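Local coordinates for protein 2-oxoglutarate carboxylase small subunit (Hydrogenobacter thermophilus, PDB 7KCT) that is the small, biotin carboxylase-like subunit of a carboxylase, has an ATP-grasp domain, and binds ADP, magnesium ion and bicarbonate ion, at residues A[209-217]-A[442-451]; A[345-356]-A[420-430]. One frame throughout, in Å; residues are numbered along the deposited sequence.

Contact 1: A[209-217]-A[442-451]; sequences KYIENPKHI and GKFTTRYLEE. With ADP (adenosine-5'-diphosphate), chain C.
Lys215 reaches over to Phe444 with the whole outer half of its side chain. Its CB starts away from 442-451. CG and CD then run past the Phe444 carbonyl oxygen, and bends at chi3 and chi4 (143° and -69°) turn the tip onto it. Lys215 CE lies 3.0 Å from Phe444 O. Lys215 NZ donates to Phe444 O at 2.6 Å, in the carbonyl plane. Lys215 NZ also makes an off-centre cation-pi contact, 3.8 Å from the Phe444 ring centroid, and a salt bridge to Asp236. A backbone bond from Thr446 N to Pro214 O (2.9 Å) fixes the middle of the contact. Thr446 OG1 rests 3.4 Å from Pro214 CD, and Thr446 CG2 is 3.6 Å from O2' of ADP. Arg447 grips Glu450 side-on with NE and NH2. Arg447 NH1 forms a long salt bridge to Glu212 OE2 (3.6 Å), which also pairs with Arg180. One water joins Tyr210 OH, Glu212 OE2, Asn213 N and Arg447 NH1. Lys209 O and Ile211 N bind the adenine through N6 and N1. The two arginine charges would tend to keep Glu212 ionised. The segments are thus joined largely by polar and charged groups beside the adenine pocket.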
loop_
_atom_site.group_PDB
_atom_site.type_symbol
_atom_site.label_atom_id
_atom_site.label_comp_id
_atom_site.label_asym_id
_atom_site.label_seq_id
_atom_site.Cartn_x
_atom_site.Cartn_y
_atom_site.Cartn_z
ATOM N N LYS A 209 21.631 34.798 4.709
ATOM C CA LYS A 209 20.542 35.454 5.408
ATOM C C LYS A 209 19.691 34.387 6.068
ATOM O O LYS A 209 19.296 33.408 5.424
ATOM C CB LYS A 209 19.710 36.256 4.420
ATOM C CG LYS A 209 18.504 36.951 5.006
ATOM C CD LYS A 209 18.924 38.030 5.973
ATOM C CE LYS A 209 17.851 38.267 7.022
ATOM N NZ LYS A 209 18.404 38.995 8.181
ATOM N N TYR A 210 19.447 34.538 7.357
ATOM C CA TYR A 210 18.480 33.653 7.987
ATOM C C TYR A 210 17.072 34.099 7.617
ATOM O O TYR A 210 16.649 35.208 7.983
ATOM C CB TYR A 210 18.626 33.626 9.492
ATOM C CG TYR A 210 17.594 32.696 10.083
ATOM C CD1 TYR A 210 17.715 31.301 9.940
ATOM C CD2 TYR A 210 16.474 33.194 10.740
ATOM C CE1 TYR A 210 16.756 30.423 10.486
ATOM C CE2 TYR A 210 15.515 32.330 11.295
ATOM C CZ TYR A 210 15.661 30.949 11.163
ATOM O OH TYR A 210 14.683 30.147 11.712
ATOM N N ILE A 211 16.333 33.244 6.915
ATOM C CA ILE A 211 14.951 33.539 6.548
ATOM C C ILE A 211 14.046 33.090 7.697
ATOM O O ILE A 211 13.896 31.891 7.941
ATOM C CB ILE A 211 14.536 32.865 5.232
ATOM C CG1 ILE A 211 15.530 33.185 4.100
ATOM C CG2 ILE A 211 13.117 33.249 4.903
ATOM C CD1 ILE A 211 15.562 34.644 3.696
ATOM N N GLU A 212 13.400 34.047 8.372
ATOM C CA GLU A 212 12.600 33.752 9.565
ATOM C C GLU A 212 11.272 33.113 9.152
ATOM O O GLU A 212 10.653 33.495 8.153
ATOM C CB GLU A 212 12.347 35.038 10.380
ATOM C CG GLU A 212 11.994 34.849 11.858
ATOM C CD GLU A 212 13.218 34.688 12.741
ATOM O OE1 GLU A 212 14.141 35.528 12.649
ATOM O OE2 GLU A 212 13.241 33.744 13.559
ATOM N N ASN A 213 10.848 32.118 9.908
ATOM C CA ASN A 213 9.607 31.426 9.565
ATOM C C ASN A 213 9.549 30.849 8.150
ATOM O O ASN A 213 8.536 30.995 7.457
ATOM C CB ASN A 213 8.428 32.371 9.743
ATOM C CG ASN A 213 8.439 33.061 11.088
ATOM O OD1 ASN A 213 8.501 32.419 12.139
ATOM N ND2 ASN A 213 8.454 34.387 11.054
ATOM N N PRO A 214 10.579 30.149 7.712
ATOM C CA PRO A 214 10.593 29.626 6.347
ATOM C C PRO A 214 9.823 28.314 6.218
ATOM O O PRO A 214 9.516 27.641 7.207
ATOM C CB PRO A 214 12.084 29.409 6.093
ATOM C CG PRO A 214 12.607 29.059 7.405
ATOM C CD PRO A 214 11.755 29.716 8.475
ATOM N N LYS A 215 9.498 27.977 4.965
ATOM C CA LYS A 215 9.114 26.624 4.576
ATOM C C LYS A 215 10.256 25.978 3.781
ATOM O O LYS A 215 11.069 26.665 3.151
ATOM C CB LYS A 215 7.820 26.662 3.778
ATOM C CG LYS A 215 6.569 27.049 4.617
ATOM C CD LYS A 215 5.311 26.980 3.760
ATOM C CE LYS A 215 4.105 26.462 4.534
ATOM N NZ LYS A 215 4.215 25.022 4.894
ATOM N N HIS A 216 10.352 24.651 3.854
ATOM C CA HIS A 216 11.343 23.901 3.095
ATOM C C HIS A 216 10.613 23.244 1.929
ATOM O O HIS A 216 9.833 22.299 2.112
ATOM C CB HIS A 216 12.099 22.920 3.990
ATOM C CG HIS A 216 13.152 22.113 3.266
ATOM N ND1 HIS A 216 14.473 22.091 3.661
ATOM C CD2 HIS A 216 13.066 21.255 2.219
ATOM C CE1 HIS A 216 15.162 21.295 2.857
ATOM N NE2 HIS A 216 14.329 20.769 1.978
ATOM N N ILE A 217 10.858 23.762 0.729
ATOM C CA ILE A 217 10.203 23.330 -0.500
ATOM C C ILE A 217 11.283 22.734 -1.401
ATOM O O ILE A 217 12.320 23.366 -1.628
ATOM C CB ILE A 217 9.483 24.503 -1.201
ATOM C CG1 ILE A 217 8.443 25.165 -0.277
ATOM C CG2 ILE A 217 8.894 24.056 -2.474
ATOM C CD1 ILE A 217 7.355 24.307 0.155
ATOM N N GLY A 442 -2.829 23.648 6.923
ATOM C CA GLY A 442 -1.708 23.996 6.071
ATOM C C GLY A 442 -0.675 24.918 6.653
ATOM O O GLY A 442 0.324 25.203 5.963
ATOM N N LYS A 443 -0.884 25.383 7.895
ATOM C CA LYS A 443 -0.062 26.415 8.508
ATOM C C LYS A 443 1.073 25.774 9.309
ATOM O O LYS A 443 0.991 25.569 10.523
ATOM C CB LYS A 443 -0.961 27.333 9.333
ATOM C CG LYS A 443 -2.275 27.744 8.582
ATOM C CD LYS A 443 -3.272 28.444 9.549
ATOM C CE LYS A 443 -4.333 29.317 8.768
ATOM N NZ LYS A 443 -4.972 28.635 7.558
ATOM N N PHE A 444 2.158 25.442 8.605
ATOM C CA PHE A 444 3.359 24.968 9.267
ATOM C C PHE A 444 4.589 25.545 8.599
ATOM O O PHE A 444 4.636 25.669 7.371
ATOM C CB PHE A 444 3.440 23.413 9.293
ATOM C CG PHE A 444 3.047 22.744 8.005
ATOM C CD1 PHE A 444 1.730 22.398 7.778
ATOM C CD2 PHE A 444 3.983 22.475 7.015
ATOM C CE1 PHE A 444 1.344 21.775 6.604
ATOM C CE2 PHE A 444 3.600 21.834 5.819
ATOM C CZ PHE A 444 2.287 21.502 5.612
ATOM N N THR A 445 5.595 25.825 9.421
ATOM C CA THR A 445 6.913 26.267 9.000
ATOM C C THR A 445 7.960 25.345 9.613
ATOM O O THR A 445 7.645 24.413 10.360
ATOM C CB THR A 445 7.196 27.721 9.429
ATOM O OG1 THR A 445 7.548 27.743 10.814
ATOM C CG2 THR A 445 6.032 28.632 9.159
ATOM N N THR A 446 9.229 25.613 9.328
ATOM C CA THR A 446 10.286 24.777 9.908
ATOM C C THR A 446 10.395 24.906 11.414
ATOM O O THR A 446 11.033 24.045 12.044
ATOM C CB THR A 446 11.642 25.122 9.289
ATOM O OG1 THR A 446 11.940 26.501 9.541
ATOM C CG2 THR A 446 11.558 24.888 7.794
ATOM N N ARG A 447 9.769 25.937 11.992
ATOM C CA ARG A 447 9.677 26.184 13.427
ATOM C C ARG A 447 8.512 25.420 14.061
ATOM O O ARG A 447 8.310 25.504 15.279
ATOM C CB ARG A 447 9.473 27.696 13.682
ATOM C CG ARG A 447 10.410 28.647 12.889
ATOM C CD ARG A 447 11.892 28.278 13.028
ATOM N NE ARG A 447 12.318 28.150 14.418
ATOM C CZ ARG A 447 12.790 29.144 15.168
ATOM N NH1 ARG A 447 12.900 30.366 14.666
ATOM N NH2 ARG A 447 13.143 28.902 16.426
ATOM N N TYR A 448 7.747 24.685 13.257
ATOM C CA TYR A 448 6.521 24.040 13.736
ATOM C C TYR A 448 6.661 23.352 15.089
ATOM O O TYR A 448 5.818 23.548 15.968
ATOM C CB TYR A 448 6.025 23.035 12.709
ATOM C CG TYR A 448 4.757 22.354 13.148
ATOM C CD1 TYR A 448 3.517 22.897 12.862
ATOM C CD2 TYR A 448 4.812 21.187 13.911
ATOM C CE1 TYR A 448 2.346 22.259 13.282
ATOM C CE2 TYR A 448 3.672 20.566 14.341
ATOM C CZ TYR A 448 2.445 21.093 14.023
ATOM O OH TYR A 448 1.325 20.444 14.449
ATOM N N LEU A 449 7.685 22.504 15.267
ATOM C CA LEU A 449 7.755 21.711 16.490
ATOM C C LEU A 449 8.090 22.589 17.710
ATOM O O LEU A 449 7.575 22.364 18.816
ATOM C CB LEU A 449 8.774 20.587 16.333
ATOM C CG LEU A 449 8.323 19.390 15.479
ATOM C CD1 LEU A 449 9.448 18.381 15.294
ATOM C CD2 LEU A 449 7.062 18.691 16.054
ATOM N N GLU A 450 8.938 23.603 17.529
ATOM C CA GLU A 450 9.209 24.543 18.613
ATOM C C GLU A 450 7.983 25.380 18.982
ATOM O O GLU A 450 7.875 25.850 20.118
ATOM C CB GLU A 450 10.358 25.452 18.200
ATOM C CG GLU A 450 11.662 24.733 17.883
ATOM C CD GLU A 450 12.610 25.576 17.015
ATOM O OE1 GLU A 450 12.394 25.682 15.780
ATOM O OE2 GLU A 450 13.570 26.147 17.576
ATOM N N GLU A 451 7.084 25.612 18.044
ATOM C CA GLU A 451 5.908 26.446 18.235
ATOM C C GLU A 451 4.646 25.668 18.617
ATOM O O GLU A 451 3.599 26.289 18.828
ATOM C CB GLU A 451 5.631 27.225 16.958
ATOM C CG GLU A 451 6.772 28.190 16.564
ATOM C CD GLU A 451 6.500 28.883 15.240
ATOM O OE1 GLU A 451 5.635 28.394 14.462
ATOM O OE2 GLU A 451 7.169 29.919 14.986
HETATM P PB ADP C . 21.527 19.806 5.123
HETATM O O1B ADP C . 22.042 19.346 6.441
HETATM O O2B ADP C . 20.158 19.541 4.551
HETATM O O3B ADP C . 22.576 19.884 4.031
HETATM P PA ADP C . 20.446 22.275 4.321
HETATM O O1A ADP C . 19.398 21.737 3.414
HETATM O O2A ADP C . 21.146 23.555 3.894
HETATM O O3A ADP C . 21.393 21.611 5.377
HETATM O "O5'" ADP C . 19.248 23.167 5.457
HETATM C "C5'" ADP C . 18.922 22.418 6.683
HETATM C "C4'" ADP C . 17.615 22.972 7.091
HETATM O "O4'" ADP C . 17.972 24.197 7.773
HETATM C "C3'" ADP C . 16.749 23.326 5.942
HETATM O "O3'" ADP C . 15.790 22.290 5.696
HETATM C "C2'" ADP C . 15.992 24.486 6.586
HETATM O "O2'" ADP C . 15.035 24.021 7.614
HETATM C "C1'" ADP C . 17.042 25.205 7.383
HETATM N N9 ADP C . 17.706 26.262 6.583
HETATM C C8 ADP C . 18.744 26.155 5.647
HETATM N N7 ADP C . 19.089 27.373 5.155
HETATM C C5 ADP C . 18.219 28.274 5.772
HETATM C C6 ADP C . 18.071 29.681 5.677
HETATM N N6 ADP C . 18.870 30.391 4.836
HETATM N N1 ADP C . 17.109 30.335 6.375
HETATM C C2 ADP C . 16.372 29.544 7.193
HETATM N N3 ADP C . 16.406 28.216 7.397
HETATM C C4 ADP C . 17.362 27.599 6.658
HETATM O O HOH W 1 12.113 31.350 12.191
HETATM O O HOH W 2 11.978 32.948 16.102
#

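Contact 2: A[345-356]-A[420-430]; sequences CRINAEDPKKGF and ISGVKTTIPLL. With ADP (adenosine-5'-diphosphate), chain D.
Thr426 uses one hydroxyl to hold two points of strand 345-348. Thr426 OG1 donates to Arg346 O at 3.0 Å, in the carbonyl plane and on a lone pair. Thr426 OG1 also accepts from Asn348 N at 3.1 Å, nearly straight (165°). With chi1 at 51°, OG1 sits between the backbone N and carbonyl carbon, and the two bonds fix its rotation there. The methyl CG2 is turned to Glu350 CG, whose carboxylate pairs with Arg241. Thr425 has a similar first torsion, but its OG1 caps the helix start by accepting from Ile427 N.

Apolar branches fill the contact beside these bonds. Ile347 CG2 lies 3.7 Å from Ile427 CG1 and also meets Ile420 CD1, while Ile347 CD1 touches Leu430 CD1. Leu430 CD1 also meets Cys345 CB at 3.8 Å. Leu429 CD2 comes to the edge of the Phe356 ring, 3.8 Å from CZ. Pro352 CA covers one face of that ring, and Pro352 CG touches Leu429 CB.

Asp351 and Lys424 lie side by side, pointing the same way. Lys424 bends at chi2 and chi4, and its NZ meets Asp351 OD2 from above the carboxylate plane in a salt bridge of 3.3 Å. Asp351 OD1 accepts from Lys353 N in an Asx turn.

Arg346 is extended from CG to NE. Arg346 NH2 donates to O3A of ADP at 2.9 Å, and NH1 donates to O1A. Glu248 and Glu304 pair with its guanidinium. Here a capped helix start packs on a strand of the antiparallel sheet in a biotin carboxylase C-terminal domain, with a nucleotide-binding arginine on that strand.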
loop_
_atom_site.group_PDB
_atom_site.type_symbol
_atom_site.label_atom_id
_atom_site.label_comp_id
_atom_site.label_asym_id
_atom_site.label_seq_id
_atom_site.Cartn_x
_atom_site.Cartn_y
_atom_site.Cartn_z
ATOM N N CYS A 345 5.300 9.977 6.861
ATOM C CA CYS A 345 5.790 10.171 8.209
ATOM C C CYS A 345 6.931 9.200 8.457
ATOM O O CYS A 345 6.820 8.017 8.128
ATOM C CB CYS A 345 4.686 10.002 9.240
ATOM S SG CYS A 345 3.349 11.202 9.146
ATOM N N ARG A 346 8.026 9.712 9.006
ATOM C CA ARG A 346 9.161 8.881 9.381
ATOM C C ARG A 346 8.887 8.309 10.748
ATOM O O ARG A 346 8.657 9.067 11.704
ATOM C CB ARG A 346 10.456 9.679 9.394
ATOM C CG ARG A 346 10.670 10.384 8.085
ATOM C CD ARG A 346 12.118 10.676 7.908
ATOM N NE ARG A 346 12.372 11.471 6.715
ATOM C CZ ARG A 346 13.592 11.794 6.337
ATOM N NH1 ARG A 346 14.612 11.356 7.073
ATOM N NH2 ARG A 346 13.791 12.571 5.273
ATOM N N ILE A 347 8.891 6.984 10.833
ATOM C CA ILE A 347 8.730 6.265 12.091
ATOM C C ILE A 347 10.137 5.956 12.569
ATOM O O ILE A 347 10.768 5.019 12.069
ATOM C CB ILE A 347 7.935 4.967 11.938
ATOM C CG1 ILE A 347 6.722 5.163 11.049
ATOM C CG2 ILE A 347 7.585 4.428 13.282
ATOM C CD1 ILE A 347 5.799 6.071 11.554
ATOM N N ASN A 348 10.634 6.738 13.528
ATOM C CA ASN A 348 11.985 6.584 14.032
ATOM C C ASN A 348 11.950 5.979 15.421
ATOM O O ASN A 348 11.006 6.192 16.197
ATOM C CB ASN A 348 12.736 7.931 14.102
ATOM C CG ASN A 348 12.840 8.626 12.769
ATOM O OD1 ASN A 348 13.080 8.006 11.739
ATOM N ND2 ASN A 348 12.670 9.947 12.783
ATOM N N ALA A 349 12.984 5.217 15.736
ATOM C CA ALA A 349 13.183 4.693 17.085
ATOM C C ALA A 349 13.864 5.812 17.873
ATOM O O ALA A 349 15.088 5.912 17.905
ATOM C CB ALA A 349 14.038 3.427 17.070
ATOM N N GLU A 350 13.057 6.750 18.387
ATOM C CA GLU A 350 13.595 7.825 19.213
ATOM C C GLU A 350 12.501 8.327 20.145
ATOM O O GLU A 350 11.312 8.122 19.897
ATOM C CB GLU A 350 14.196 8.962 18.358
ATOM C CG GLU A 350 13.341 9.593 17.341
ATOM C CD GLU A 350 14.168 10.330 16.235
ATOM O OE1 GLU A 350 15.348 9.982 15.936
ATOM O OE2 GLU A 350 13.604 11.275 15.649
ATOM N N ASP A 351 12.915 8.970 21.250
ATOM C CA ASP A 351 11.939 9.437 22.228
ATOM C C ASP A 351 11.751 10.935 22.079
ATOM O O ASP A 351 12.615 11.707 22.515
ATOM C CB ASP A 351 12.386 9.079 23.652
ATOM C CG ASP A 351 11.288 9.342 24.708
ATOM O OD1 ASP A 351 10.299 10.059 24.402
ATOM O OD2 ASP A 351 11.425 8.864 25.859
ATOM N N PRO A 352 10.653 11.400 21.481
ATOM C CA PRO A 352 10.464 12.843 21.347
ATOM C C PRO A 352 10.403 13.596 22.657
ATOM O O PRO A 352 10.739 14.785 22.682
ATOM C CB PRO A 352 9.131 12.972 20.600
ATOM C CG PRO A 352 8.933 11.642 19.911
ATOM C CD PRO A 352 9.555 10.642 20.854
ATOM N N LYS A 353 9.958 12.966 23.742
ATOM C CA LYS A 353 9.909 13.688 25.001
ATOM C C LYS A 353 11.294 13.909 25.589
ATOM O O LYS A 353 11.455 14.801 26.418
ATOM C CB LYS A 353 9.038 12.960 26.000
ATOM C CG LYS A 353 7.577 13.030 25.630
ATOM C CD LYS A 353 6.688 12.352 26.679
ATOM C CE LYS A 353 5.215 12.526 26.331
ATOM N NZ LYS A 353 4.372 12.248 27.524
ATOM N N LYS A 354 12.297 13.144 25.157
ATOM C CA LYS A 354 13.668 13.312 25.644
ATOM C C LYS A 354 14.566 13.806 24.512
ATOM O O LYS A 354 15.626 13.231 24.251
ATOM C CB LYS A 354 14.204 12.043 26.324
ATOM C CG LYS A 354 13.375 11.668 27.585
ATOM N N GLY A 355 14.148 14.883 23.840
ATOM C CA GLY A 355 14.983 15.474 22.813
ATOM C C GLY A 355 15.192 14.612 21.582
ATOM O O GLY A 355 16.189 14.781 20.869
ATOM N N PHE A 356 14.271 13.689 21.300
ATOM C CA PHE A 356 14.434 12.764 20.176
ATOM C C PHE A 356 15.726 11.967 20.288
ATOM O O PHE A 356 16.370 11.669 19.282
ATOM C CB PHE A 356 14.433 13.495 18.835
ATOM C CG PHE A 356 13.139 14.136 18.480
ATOM C CD1 PHE A 356 12.169 13.431 17.787
ATOM C CD2 PHE A 356 12.898 15.463 18.808
ATOM C CE1 PHE A 356 10.975 14.028 17.430
ATOM C CE2 PHE A 356 11.693 16.069 18.476
ATOM C CZ PHE A 356 10.730 15.354 17.786
ATOM N N ILE A 420 4.077 -0.796 17.604
ATOM C CA ILE A 420 5.511 -1.067 17.795
ATOM C C ILE A 420 5.781 -0.986 19.292
ATOM O O ILE A 420 5.544 0.063 19.901
ATOM C CB ILE A 420 6.444 -0.073 17.067
ATOM C CG1 ILE A 420 6.099 -0.014 15.570
ATOM C CG2 ILE A 420 7.933 -0.468 17.178
ATOM C CD1 ILE A 420 6.881 0.926 14.682
ATOM N N SER A 421 6.200 -2.091 19.900
ATOM C CA SER A 421 6.640 -2.020 21.285
ATOM C C SER A 421 8.086 -2.486 21.368
ATOM O O SER A 421 8.626 -3.184 20.493
ATOM C CB SER A 421 5.764 -2.861 22.251
ATOM O OG SER A 421 6.087 -4.205 22.090
ATOM N N GLY A 422 8.704 -2.162 22.476
ATOM C CA GLY A 422 10.066 -2.548 22.705
ATOM C C GLY A 422 11.018 -1.390 22.691
ATOM O O GLY A 422 12.029 -1.448 23.318
ATOM N N VAL A 423 10.684 -0.360 21.943
ATOM C CA VAL A 423 11.467 0.846 21.862
ATOM C C VAL A 423 10.524 2.020 21.741
ATOM O O VAL A 423 9.420 1.872 21.325
ATOM C CB VAL A 423 12.401 0.854 20.645
ATOM C CG1 VAL A 423 13.542 -0.107 20.818
ATOM C CG2 VAL A 423 11.653 0.560 19.383
ATOM N N LYS A 424 10.974 3.187 22.102
ATOM C CA LYS A 424 10.171 4.361 21.963
ATOM C C LYS A 424 10.218 4.781 20.504
ATOM O O LYS A 424 11.190 4.578 19.853
ATOM C CB LYS A 424 10.753 5.471 22.807
ATOM C CG LYS A 424 9.978 5.804 24.038
ATOM C CD LYS A 424 10.199 4.814 25.134
ATOM C CE LYS A 424 9.677 5.352 26.458
ATOM N NZ LYS A 424 10.791 5.973 27.211
ATOM N N THR A 425 9.155 5.356 19.986
ATOM C CA THR A 425 9.153 5.803 18.601
ATOM C C THR A 425 8.516 7.189 18.449
ATOM O O THR A 425 7.921 7.673 19.349
ATOM C CB THR A 425 8.410 4.792 17.632
ATOM O OG1 THR A 425 7.015 4.957 17.727
ATOM C CG2 THR A 425 8.773 3.370 17.799
ATOM N N THR A 426 8.466 7.723 17.223
ATOM C CA THR A 426 7.795 8.977 16.927
ATOM C C THR A 426 6.297 8.832 16.709
ATOM O O THR A 426 5.639 9.853 16.464
ATOM C CB THR A 426 8.379 9.618 15.672
ATOM O OG1 THR A 426 8.396 8.624 14.646
ATOM C CG2 THR A 426 9.785 10.088 15.909
ATOM N N ILE A 427 5.721 7.620 16.779
ATOM C CA ILE A 427 4.313 7.445 16.392
ATOM C C ILE A 427 3.378 8.328 17.220
ATOM O O ILE A 427 2.549 9.041 16.631
ATOM C CB ILE A 427 3.930 5.963 16.448
ATOM C CG1 ILE A 427 4.587 5.238 15.281
ATOM C CG2 ILE A 427 2.403 5.795 16.438
ATOM C CD1 ILE A 427 4.503 3.700 15.362
ATOM N N PRO A 428 3.448 8.339 18.545
ATOM C CA PRO A 428 2.489 9.188 19.283
ATOM C C PRO A 428 2.606 10.681 18.927
ATOM O O PRO A 428 1.587 11.381 18.809
ATOM C CB PRO A 428 2.826 8.925 20.752
ATOM C CG PRO A 428 3.603 7.584 20.769
ATOM C CD PRO A 428 4.299 7.522 19.431
ATOM N N LEU A 429 3.828 11.191 18.760
ATOM C CA LEU A 429 3.973 12.583 18.311
ATOM C C LEU A 429 3.334 12.785 16.953
ATOM O O LEU A 429 2.673 13.794 16.711
ATOM C CB LEU A 429 5.453 12.966 18.272
ATOM C CG LEU A 429 5.808 14.273 17.577
ATOM C CD1 LEU A 429 5.599 15.417 18.573
ATOM C CD2 LEU A 429 7.224 14.228 17.072
ATOM N N LEU A 430 3.562 11.854 16.021
ATOM C CA LEU A 430 3.013 12.032 14.688
ATOM C C LEU A 430 1.490 12.048 14.705
ATOM O O LEU A 430 0.850 12.780 13.920
ATOM C CB LEU A 430 3.550 10.935 13.770
ATOM C CG LEU A 430 5.075 10.970 13.577
ATOM C CD1 LEU A 430 5.566 9.678 12.968
ATOM C CD2 LEU A 430 5.485 12.173 12.699
HETATM P PB ADP D . 16.936 13.120 2.862
HETATM O O1B ADP D . 17.032 11.906 1.957
HETATM O O2B ADP D . 15.765 14.074 2.789
HETATM O O3B ADP D . 18.239 13.777 3.191
HETATM P PA ADP D . 17.767 12.565 5.612
HETATM O O1A ADP D . 17.630 11.777 6.871
HETATM O O2A ADP D . 18.526 13.877 5.525
HETATM O O3A ADP D . 16.566 12.524 4.577
HETATM O "O5'" ADP D . 19.173 11.456 4.785
HETATM C "C5'" ADP D . 19.150 10.061 5.307
HETATM C "C4'" ADP D . 20.467 9.532 5.653
HETATM O "O4'" ADP D . 21.554 10.091 4.948
HETATM C "C3'" ADP D . 20.581 9.927 7.236
HETATM O "O3'" ADP D . 21.184 8.931 7.869
HETATM C "C2'" ADP D . 21.457 11.224 7.030
HETATM O "O2'" ADP D . 22.303 11.438 8.060
HETATM C "C1'" ADP D . 22.348 10.663 5.881
HETATM N N9 ADP D . 22.969 11.725 4.987
HETATM C C8 ADP D . 22.346 12.807 4.317
HETATM N N7 ADP D . 23.220 13.576 3.616
HETATM C C5 ADP D . 24.435 12.952 3.800
HETATM C C6 ADP D . 25.718 13.280 3.322
HETATM N N6 ADP D . 25.907 14.382 2.513
HETATM N N1 ADP D . 26.798 12.499 3.653
HETATM C C2 ADP D . 26.514 11.431 4.490
HETATM N N3 ADP D . 25.345 10.997 5.026
HETATM C C4 ADP D . 24.306 11.799 4.643
#

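From the N terminus, the chain first reaches 209-217, which leads into strand 215-223 of the four-stranded antiparallel sheet in the ATP-grasp region. Later it runs along strand 341-351 of the C-terminal domain's antiparallel sheet, which carries the first half of contact 2. After 63 residues, 420-430 returns to that strand and closes the smaller loop. The chain finishes helix 427-435 and passes helix 437-441 to reach 442-451. There contact 1 closes the larger loop of 224 residues, with contact 2 nested inside it. Contact 1 ties two domains together; contact 2 is internal to one. Their centres are about 22 Å apart, yet Leu449 CD1 packs 4.1 Å from Phe356 CZ. Each contact borders a different ADP.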